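Long-range contacts in quinoline 2-oxidoreductase large subunit (Pseudomonas putida, PDB 1T3Q), which carries the molybdenum centre and pterin cytosine dinucleotide of a xanthine dehydrogenase-family hydroxylase that probably oxidises quinoline at carbon 2: residues B[43-48]-B[118-123]; B[5-10]-B[560-565]; B[396-401]-B[432-437]. One frame throughout, in Å; residues are numbered along the deposited sequence.

Interaction 1: residues B[43-48]-B[118-123]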
# COMPACT_ATOMS: atom_id res chain seq x y z
N LEU B 43 8.69 5.71 12.40
CA LEU B 43 9.37 5.83 13.70
C LEU B 43 9.06 4.61 14.56
O LEU B 43 8.14 3.83 14.25
CB LEU B 43 8.93 7.12 14.41
CG LEU B 43 9.38 8.42 13.75
CD1 LEU B 43 8.69 9.61 14.41
CD2 LEU B 43 10.90 8.54 13.85
N HIS B 44 9.81 4.45 15.65
CA HIS B 44 9.66 3.30 16.52
C HIS B 44 9.36 3.61 17.98
O HIS B 44 9.93 4.54 18.55
CB HIS B 44 10.94 2.47 16.45
CG HIS B 44 11.32 2.09 15.05
ND1 HIS B 44 11.11 0.83 14.53
CD2 HIS B 44 11.85 2.83 14.05
CE1 HIS B 44 11.49 0.81 13.27
NE2 HIS B 44 11.94 2.01 12.95
N VAL B 45 8.47 2.83 18.57
CA VAL B 45 8.12 3.05 19.97
C VAL B 45 8.69 1.96 20.87
O VAL B 45 8.79 0.80 20.48
CB VAL B 45 6.58 3.11 20.16
CG1 VAL B 45 5.95 1.77 19.86
CG2 VAL B 45 6.24 3.56 21.58
N ALA B 46 9.11 2.37 22.07
CA ALA B 46 9.63 1.45 23.08
C ALA B 46 8.90 1.84 24.36
O ALA B 46 8.46 2.98 24.49
CB ALA B 46 11.12 1.64 23.27
N SER B 47 8.77 0.90 25.29
CA SER B 47 8.05 1.18 26.52
C SER B 47 8.83 0.95 27.81
O SER B 47 9.69 0.08 27.89
CB SER B 47 6.78 0.32 26.58
OG SER B 47 5.94 0.56 25.46
N LEU B 48 8.53 1.78 28.81
CA LEU B 48 9.11 1.63 30.13
C LEU B 48 7.93 1.08 30.92
O LEU B 48 6.83 1.65 30.87
CB LEU B 48 9.55 2.97 30.72
CG LEU B 48 9.98 2.89 32.19
CD1 LEU B 48 11.15 1.92 32.33
CD2 LEU B 48 10.37 4.28 32.69
N VAL B 118 6.20 5.89 27.25
CA VAL B 118 6.54 5.42 25.92
C VAL B 118 7.49 6.40 25.25
O VAL B 118 7.42 7.61 25.46
CB VAL B 118 5.29 5.23 25.02
CG1 VAL B 118 4.46 4.06 25.53
CG2 VAL B 118 4.46 6.51 25.00
N VAL B 119 8.39 5.85 24.44
CA VAL B 119 9.36 6.66 23.73
C VAL B 119 9.28 6.34 22.24
O VAL B 119 9.22 5.17 21.85
CB VAL B 119 10.80 6.36 24.19
CG1 VAL B 119 11.80 7.16 23.36
CG2 VAL B 119 10.96 6.69 25.69
N VAL B 120 9.24 7.38 21.42
CA VAL B 120 9.23 7.19 19.97
C VAL B 120 10.57 7.73 19.47
O VAL B 120 10.94 8.87 19.78
CB VAL B 120 8.07 7.96 19.31
CG1 VAL B 120 8.18 7.85 17.79
CG2 VAL B 120 6.74 7.38 19.78
N ALA B 121 11.30 6.91 18.72
CA ALA B 121 12.60 7.32 18.22
C ALA B 121 12.88 6.79 16.81
O ALA B 121 12.08 6.04 16.25
CB ALA B 121 13.70 6.87 19.19
N SER B 122 14.02 7.17 16.26
CA SER B 122 14.43 6.78 14.91
C SER B 122 14.60 5.27 14.73
O SER B 122 14.52 4.77 13.61
CB SER B 122 15.73 7.48 14.54
OG SER B 122 16.75 7.15 15.47
N SER B 123 14.84 4.56 15.83
CA SER B 123 14.99 3.11 15.78
C SER B 123 14.51 2.53 17.10
O SER B 123 14.44 3.24 18.10
CB SER B 123 16.46 2.72 15.57
OG SER B 123 17.19 2.81 16.78
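His-44 and Ala-121 exchange two backbone hydrogen bonds, the shorter running 2.7 Å from Ala-121 N to His-44 O. Ala-46 and Val-119 repeat the pattern. Between them Val-45 and Val-120 form a non-hydrogen-bonded pair; Val-45 CA also makes a 3.0 Å CA-H...O contact with Val-119 O. Packing is tight on the face of Val-45, Val-118 and Val-120. Val-120 CG1, anti to its own N (chi1 174°), meets Leu-43 CB at 3.5 Å, the side chains crossing nearly at a right angle, while Val-45 CG2 rests 3.9 Å from Val-118 CB. Branched residues suit this buried face: Leu-271 of helix 263-275 covers Val-45 and Val-120, and Trp-75 of strand 71-76 meets Val-118. The strands are antiparallel neighbours in a mixed sheet to which the a/b hammerhead region contributes strands 43-49, 71-76 and 115-121. On the other face, the small Ala-46 and Ala-121 let helix 124-131 come close, Ala-127 touching both. The end at His-44, Ser-122 and Ser-123 is polar and more open to solvent, yet the His-44 ring still packs closely on residues 122-123, CD2 lying obliquely 3.3 Å from Ser-122 O. Ser-123 OG caps helix 124-131 at Ile-126 N.

Interaction 2: residues B[5-10]-B[560-565]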
# COMPACT_ATOMS: atom_id res chain seq x y z
N GLU B 5 -30.99 -16.51 7.64
CA GLU B 5 -31.07 -17.28 6.40
C GLU B 5 -29.95 -18.29 6.19
O GLU B 5 -28.77 -17.99 6.36
CB GLU B 5 -31.10 -16.33 5.19
CG GLU B 5 -31.38 -17.06 3.88
CD GLU B 5 -31.19 -16.19 2.65
OE1 GLU B 5 -31.65 -16.60 1.56
OE2 GLU B 5 -30.58 -15.10 2.76
N VAL B 6 -30.34 -19.51 5.80
CA VAL B 6 -29.40 -20.58 5.52
C VAL B 6 -29.54 -20.88 4.04
O VAL B 6 -30.47 -21.56 3.62
CB VAL B 6 -29.75 -21.86 6.32
CG1 VAL B 6 -28.73 -22.96 6.03
CG2 VAL B 6 -29.79 -21.54 7.80
N VAL B 7 -28.62 -20.36 3.23
CA VAL B 7 -28.69 -20.58 1.79
C VAL B 7 -28.41 -22.03 1.43
O VAL B 7 -27.70 -22.73 2.15
CB VAL B 7 -27.69 -19.67 1.05
CG1 VAL B 7 -27.98 -18.21 1.39
CG2 VAL B 7 -26.27 -20.04 1.42
N ALA B 8 -28.99 -22.47 0.32
CA ALA B 8 -28.82 -23.84 -0.13
C ALA B 8 -27.63 -23.92 -1.08
O ALA B 8 -27.39 -23.00 -1.86
CB ALA B 8 -30.08 -24.31 -0.83
N LEU B 9 -26.90 -25.03 -1.02
CA LEU B 9 -25.76 -25.22 -1.89
C LEU B 9 -25.49 -26.70 -2.12
O LEU B 9 -25.85 -27.54 -1.30
CB LEU B 9 -24.50 -24.57 -1.28
CG LEU B 9 -23.98 -25.07 0.07
CD1 LEU B 9 -23.18 -26.35 -0.12
CD2 LEU B 9 -23.08 -24.00 0.70
N LYS B 10 -24.88 -27.02 -3.25
CA LYS B 10 -24.53 -28.40 -3.54
C LYS B 10 -23.03 -28.50 -3.28
O LYS B 10 -22.24 -27.76 -3.87
CB LYS B 10 -24.82 -28.75 -5.00
CG LYS B 10 -24.46 -30.19 -5.33
CD LYS B 10 -24.86 -30.59 -6.74
CE LYS B 10 -24.56 -32.07 -6.97
NZ LYS B 10 -24.97 -32.53 -8.32
N ALA B 560 -24.70 -13.44 0.83
CA ALA B 560 -24.29 -12.49 -0.19
C ALA B 560 -24.23 -13.15 -1.57
O ALA B 560 -24.70 -12.58 -2.55
CB ALA B 560 -22.93 -11.90 0.17
N ALA B 561 -23.66 -14.34 -1.63
CA ALA B 561 -23.54 -15.06 -2.90
C ALA B 561 -24.93 -15.42 -3.43
O ALA B 561 -25.15 -15.42 -4.64
CB ALA B 561 -22.71 -16.32 -2.71
N SER B 562 -25.85 -15.72 -2.53
CA SER B 562 -27.21 -16.09 -2.92
C SER B 562 -27.91 -14.94 -3.63
O SER B 562 -28.61 -15.14 -4.63
CB SER B 562 -28.03 -16.51 -1.70
OG SER B 562 -29.37 -16.80 -2.06
N ILE B 563 -27.72 -13.72 -3.13
CA ILE B 563 -28.35 -12.56 -3.73
C ILE B 563 -27.96 -12.41 -5.19
O ILE B 563 -28.82 -12.22 -6.05
CB ILE B 563 -27.98 -11.26 -2.98
CG1 ILE B 563 -28.53 -11.32 -1.55
CG2 ILE B 563 -28.52 -10.05 -3.73
CD1 ILE B 563 -28.05 -10.19 -0.68
N VAL B 564 -26.66 -12.49 -5.48
CA VAL B 564 -26.22 -12.34 -6.86
C VAL B 564 -26.53 -13.60 -7.66
O VAL B 564 -26.81 -13.52 -8.86
CB VAL B 564 -24.72 -11.97 -6.94
CG1 VAL B 564 -24.51 -10.61 -6.31
CG2 VAL B 564 -23.87 -13.01 -6.23
N ARG B 565 -26.50 -14.76 -7.01
CA ARG B 565 -26.82 -16.02 -7.68
C ARG B 565 -28.25 -15.94 -8.22
O ARG B 565 -28.52 -16.31 -9.36
CB ARG B 565 -26.70 -17.20 -6.72
CG ARG B 565 -27.10 -18.55 -7.35
CD ARG B 565 -26.77 -19.74 -6.44
NE ARG B 565 -27.63 -19.80 -5.26
CZ ARG B 565 -27.56 -20.73 -4.32
NH1 ARG B 565 -28.39 -20.70 -3.28
NH2 ARG B 565 -26.65 -21.69 -4.41
O HOH W 1 -31.22 -17.98 -0.61
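Arg-565 grips the carbonyl oxygen of Ala-8 end-on with both terminal nitrogens. NH1 lies 2.9 Å from Ala-8 O and NH2 3.0 Å from the same Ala-8 O, at N-H...O angles of 148° and 143°. The guanidinium and carbonyl groups are nearly coplanar, so one oxygen receives a forked pair of bonds and the rotation of the guanidinium is fixed. A bend at chi3 (70°) in the otherwise extended arginine swings its end onto the carbonyl. NH2 also donates to Val-521 O, and the long, multiply donating arginine thus ties two backbone carbonyls together. A turn earlier on the same side of the helix, Ser-562 reaches the N-terminal segment through a water. That water donates to Glu-5 OE1 at 2.6 Å and lies 2.6 Å from Ser-562 OG. The other carboxylate oxygen, OE2 of Glu-5, makes a salt bridge with Arg-559, so both oxygens of the acid have a partner. Between the two polar links, Val-7 packs its CG1 against Ser-562 CB at 3.5 Å; serine is small enough to admit the branched valine. Pro-735 touches Val-7 and Leu-9 as well. The irregular segment 5-10 touches helix 549-576 chiefly through Val-7 and Ala-8 before leading away; that helix also meets helix 510-522 through Ala-561 and Arg-565, strand 486-491 through Ala-560 and Val-564, and strand 625-629 through Ile-563 and Val-564.

Interaction 3: residues B[396-401]-B[432-437]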
# COMPACT_ATOMS: atom_id res chain seq x y z
N SER B 396 -15.79 -49.07 33.11
CA SER B 396 -14.78 -48.49 32.24
C SER B 396 -15.17 -47.02 32.09
O SER B 396 -16.33 -46.66 32.27
CB SER B 396 -14.80 -49.15 30.86
OG SER B 396 -15.77 -48.55 30.02
N PRO B 397 -14.19 -46.16 31.79
CA PRO B 397 -14.51 -44.73 31.63
C PRO B 397 -15.49 -44.50 30.48
O PRO B 397 -16.21 -43.50 30.46
CB PRO B 397 -13.14 -44.09 31.39
CG PRO B 397 -12.34 -45.21 30.76
CD PRO B 397 -12.75 -46.40 31.60
N PHE B 398 -15.51 -45.41 29.52
CA PHE B 398 -16.42 -45.28 28.40
C PHE B 398 -17.84 -45.66 28.81
O PHE B 398 -18.80 -45.00 28.40
CB PHE B 398 -15.97 -46.17 27.23
CG PHE B 398 -14.56 -45.92 26.80
CD1 PHE B 398 -13.51 -46.71 27.28
CD2 PHE B 398 -14.26 -44.86 25.95
CE1 PHE B 398 -12.19 -46.45 26.91
CE2 PHE B 398 -12.94 -44.59 25.58
CZ PHE B 398 -11.91 -45.39 26.07
N GLU B 399 -17.96 -46.70 29.61
CA GLU B 399 -19.27 -47.18 30.06
C GLU B 399 -19.99 -46.19 30.97
O GLU B 399 -21.19 -45.97 30.82
CB GLU B 399 -19.11 -48.53 30.77
CG GLU B 399 -20.42 -49.15 31.30
CD GLU B 399 -21.49 -49.30 30.24
OE1 GLU B 399 -21.16 -49.61 29.08
OE2 GLU B 399 -22.69 -49.13 30.57
N ILE B 400 -19.28 -45.59 31.92
CA ILE B 400 -19.95 -44.64 32.81
C ILE B 400 -20.48 -43.45 32.02
O ILE B 400 -21.50 -42.85 32.38
CB ILE B 400 -19.03 -44.16 33.95
CG1 ILE B 400 -19.88 -43.46 35.03
CG2 ILE B 400 -17.96 -43.20 33.42
CD1 ILE B 400 -19.15 -43.22 36.33
N ARG B 401 -19.80 -43.10 30.93
CA ARG B 401 -20.25 -41.99 30.10
C ARG B 401 -21.49 -42.37 29.28
O ARG B 401 -22.39 -41.55 29.11
CB ARG B 401 -19.10 -41.51 29.19
CG ARG B 401 -18.04 -40.72 29.96
CD ARG B 401 -16.85 -40.34 29.08
NE ARG B 401 -15.92 -39.44 29.76
CZ ARG B 401 -15.06 -39.79 30.71
NH1 ARG B 401 -14.98 -41.05 31.12
NH2 ARG B 401 -14.25 -38.87 31.24
N LEU B 432 -16.65 -45.00 19.33
CA LEU B 432 -15.57 -44.94 18.35
C LEU B 432 -14.23 -44.75 19.06
O LEU B 432 -13.23 -45.38 18.71
CB LEU B 432 -15.80 -43.77 17.39
CG LEU B 432 -15.30 -43.90 15.94
CD1 LEU B 432 -15.17 -42.51 15.35
CD2 LEU B 432 -13.97 -44.63 15.88
N LEU B 433 -14.23 -43.87 20.06
CA LEU B 433 -13.02 -43.59 20.82
C LEU B 433 -12.52 -44.87 21.50
O LEU B 433 -11.33 -45.16 21.48
CB LEU B 433 -13.32 -42.51 21.87
CG LEU B 433 -12.15 -41.82 22.57
CD1 LEU B 433 -11.21 -41.21 21.53
CD2 LEU B 433 -12.69 -40.72 23.49
N GLU B 434 -13.44 -45.64 22.08
CA GLU B 434 -13.04 -46.88 22.73
C GLU B 434 -12.40 -47.84 21.71
O GLU B 434 -11.39 -48.47 22.01
CB GLU B 434 -14.23 -47.56 23.40
CG GLU B 434 -13.87 -48.88 24.08
CD GLU B 434 -14.99 -49.42 24.95
OE1 GLU B 434 -16.15 -49.41 24.49
OE2 GLU B 434 -14.71 -49.88 26.08
N GLU B 435 -12.99 -47.93 20.52
CA GLU B 435 -12.45 -48.80 19.47
C GLU B 435 -11.02 -48.37 19.12
O GLU B 435 -10.13 -49.20 18.96
CB GLU B 435 -13.31 -48.72 18.21
N MET B 436 -10.82 -47.07 18.99
CA MET B 436 -9.50 -46.54 18.65
C MET B 436 -8.48 -46.89 19.72
O MET B 436 -7.36 -47.31 19.42
CB MET B 436 -9.58 -45.02 18.49
CG MET B 436 -10.44 -44.58 17.33
SD MET B 436 -10.56 -42.78 17.21
CE MET B 436 -8.92 -42.35 16.58
N VAL B 437 -8.88 -46.73 20.98
CA VAL B 437 -8.00 -47.00 22.11
C VAL B 437 -7.70 -48.47 22.33
O VAL B 437 -6.55 -48.84 22.59
CB VAL B 437 -8.60 -46.41 23.41
CG1 VAL B 437 -7.83 -46.91 24.63
CG2 VAL B 437 -8.57 -44.90 23.35
O HOH W 2 -16.66 -49.98 27.81
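Phe-398 and Glu-434 carry the contact through a CH-pi interaction: Glu-434 CB stands 3.7 Å from the centroid of the Phe-398 ring, only 11° off its normal. With CG anti to the backbone N (chi1 179°), the glutamate chain runs on across the ring, bringing OE2 to 3.6 Å from Phe-398 CD1, its carboxylate tilted 32° from the ring plane. Each suits its place: the buried phenyl ring offers a flat face, which the glutamate's methylenes cover while its acid end turns to polar partners. Apolar contacts meet the far end of the ring, Leu-433 CG 4.2 Å from Phe-398 CE2 and Val-437 CG2 4.3 Å from Phe-398 CZ. The polar links gather at the carboxylate of Glu-434. A water donates to OE2 and also bonds to Ser-396 OG, while OE1 makes a salt bridge with Arg-402. Ser-396 OG is also the N-cap, accepting from Glu-399 N at 2.9 Å and, weakly, from Phe-398 N. The two short segments run almost exactly antiparallel, their axes 10.8 Å apart at closest approach. Phe-398 and Val-437 touch strand 454-467, and Leu-433 touches strand 655-665: this is helix-pair packing against a beta-sheet, joining regions that belong to the two molybdopterin cofactor-binding families.

The three contacts are remote from one another and tie separate parts of the subunit together. Interaction 2 spans 549 intervening residues, bringing the N-terminal segment to a helix far along the chain, and both other contacts are nested within the loop it closes. Interactions 1 and 3 follow in series and lie on opposite sides of the chain's centre, their own centres 56 Å apart. The centre of interaction 2 is 49 Å from that of interaction 1 and 40 Å from that of interaction 3. Interaction 2 also approaches the cofactor: the Leu-9 side chain is about 12 Å from the bound pterin cytosine dinucleotide, although it does not touch it.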